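Local coordinates for LC-Est1C (Uncultured organism, PDB 3WYD), which hydrolyses carboxylic ester bonds as the C-terminal esterase domain of a metagenome-derived alpha/beta hydrolase, at residues P22-Y26 / E50-F54. Numbering follows the deposited sequence.
Sequences PYRLY and ENSYF
Arg24 lays its guanidinium flat on one face of the Phe54 ring, a stacked cation-pi contact at an edge strand, 23-26, of the alpha/beta hydrolase sheet within this chain. The evidence is geometric: Arg24 CZ stands 3.9 Å from the centroid of the Phe54 ring and 9° off its normal, with the two planes inclined by 17°. CZ thus lies almost over the ring centre, and Arg24 NH2 reaches over the rim, 3.5 Å from Phe54 CD2. Bends at chi2 (-82°) and chi3 carry the guanidinium over Phe54. Nearer the backbone, Arg24 CB comes down beside the ring's rim, 3.2 Å from Phe54 CE1. Farther along the strand, the edge of the Phe54 ring faces the backbone N of Tyr26, and Tyr26 CB packs 4.0 Å from Phe54 CE2. On the other flank the CG methylene of Glu50 lies alongside the arginine stem, 3.6 Å from Arg24 CG.

Neighbouring elements position both partners. Strand 23-26 pairs antiparallel with strand 72-76, Arg24 bonding through its backbone to Cys75, while Phe54 also leans on Cys75 and on Met63 of helix 57-69. The phenol of Tyr26 turns away to hydrogen-bond Glu67. The contact thus ties the edge strand to the short helix 52-55; a weak backbone bond runs from Phe54 N to Asn51 O, 2.9 Å long.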
# COMPACT_ATOMS: atom_id res chain seq x y z
N PRO A 22 -13.90 -5.50 10.40
CA PRO A 22 -14.70 -4.34 10.79
C PRO A 22 -14.84 -3.33 9.65
O PRO A 22 -14.06 -3.33 8.69
CB PRO A 22 -13.94 -3.74 11.97
CG PRO A 22 -12.54 -4.15 11.77
CD PRO A 22 -12.57 -5.48 11.04
N TYR A 23 -15.98 -2.68 9.61
CA TYR A 23 -16.20 -1.66 8.61
C TYR A 23 -17.09 -0.58 9.17
O TYR A 23 -17.69 -0.77 10.25
CB TYR A 23 -16.77 -2.26 7.31
CG TYR A 23 -18.12 -2.92 7.45
CD1 TYR A 23 -18.22 -4.25 7.86
CD2 TYR A 23 -19.26 -2.28 7.08
CE1 TYR A 23 -19.45 -4.92 7.87
CE2 TYR A 23 -20.48 -2.90 7.10
CZ TYR A 23 -20.56 -4.23 7.50
OH TYR A 23 -21.80 -4.83 7.55
N ARG A 24 -17.12 0.57 8.52
CA ARG A 24 -18.03 1.65 8.87
C ARG A 24 -19.08 1.77 7.79
O ARG A 24 -18.82 1.49 6.62
CB ARG A 24 -17.30 2.99 9.02
CG ARG A 24 -16.37 3.05 10.22
CD ARG A 24 -17.16 3.37 11.50
NE ARG A 24 -18.12 4.49 11.40
CZ ARG A 24 -17.84 5.77 11.63
NH1 ARG A 24 -16.61 6.17 11.91
NH2 ARG A 24 -18.81 6.68 11.60
N LEU A 25 -20.26 2.19 8.19
CA LEU A 25 -21.37 2.31 7.29
C LEU A 25 -21.98 3.71 7.38
O LEU A 25 -22.14 4.26 8.48
CB LEU A 25 -22.40 1.24 7.65
CG LEU A 25 -23.36 0.73 6.60
CD1 LEU A 25 -22.71 0.08 5.40
CD2 LEU A 25 -24.22 -0.29 7.35
N TYR A 26 -22.23 4.34 6.23
CA TYR A 26 -23.10 5.52 6.18
C TYR A 26 -24.42 5.18 5.54
O TYR A 26 -24.45 4.64 4.44
CB TYR A 26 -22.47 6.68 5.39
CG TYR A 26 -23.32 7.94 5.49
CD1 TYR A 26 -23.26 8.74 6.62
CD2 TYR A 26 -24.30 8.22 4.54
CE1 TYR A 26 -24.10 9.85 6.76
CE2 TYR A 26 -25.16 9.31 4.67
CZ TYR A 26 -25.06 10.11 5.82
OH TYR A 26 -25.91 11.19 5.96
N GLU A 50 -11.01 2.17 8.59
CA GLU A 50 -12.43 2.21 8.28
C GLU A 50 -13.07 3.56 8.62
O GLU A 50 -14.13 3.88 8.09
CB GLU A 50 -13.17 1.04 8.98
CG GLU A 50 -13.30 1.19 10.54
CD GLU A 50 -12.17 0.51 11.30
OE1 GLU A 50 -11.02 0.48 10.82
OE2 GLU A 50 -12.44 -0.00 12.41
N ASN A 51 -12.40 4.41 9.42
CA ASN A 51 -12.89 5.77 9.67
C ASN A 51 -12.41 6.88 8.74
O ASN A 51 -12.91 7.99 8.82
CB ASN A 51 -12.56 6.23 11.09
CG ASN A 51 -12.91 5.20 12.13
OD1 ASN A 51 -12.02 4.65 12.80
ND2 ASN A 51 -14.17 4.84 12.18
N SER A 52 -11.45 6.56 7.87
CA SER A 52 -10.79 7.58 7.09
C SER A 52 -11.74 8.44 6.27
O SER A 52 -11.54 9.65 6.20
CB SER A 52 -9.75 6.95 6.16
OG SER A 52 -8.65 6.48 6.89
N TYR A 53 -12.71 7.83 5.58
CA TYR A 53 -13.62 8.65 4.75
C TYR A 53 -14.64 9.43 5.58
O TYR A 53 -15.23 10.40 5.11
CB TYR A 53 -14.31 7.86 3.61
CG TYR A 53 -13.45 7.54 2.40
CD1 TYR A 53 -12.62 6.44 2.38
CD2 TYR A 53 -13.52 8.32 1.26
CE1 TYR A 53 -11.85 6.15 1.28
CE2 TYR A 53 -12.75 8.01 0.13
CZ TYR A 53 -11.87 6.95 0.18
OH TYR A 53 -11.10 6.67 -0.92
N PHE A 54 -14.83 9.05 6.85
CA PHE A 54 -15.66 9.84 7.75
C PHE A 54 -14.94 11.03 8.36
O PHE A 54 -15.55 12.07 8.56
CB PHE A 54 -16.26 8.97 8.87
CG PHE A 54 -17.20 7.91 8.38
CD1 PHE A 54 -16.72 6.71 7.87
CD2 PHE A 54 -18.56 8.14 8.38
CE1 PHE A 54 -17.59 5.76 7.38
CE2 PHE A 54 -19.45 7.19 7.91
CZ PHE A 54 -18.96 5.98 7.44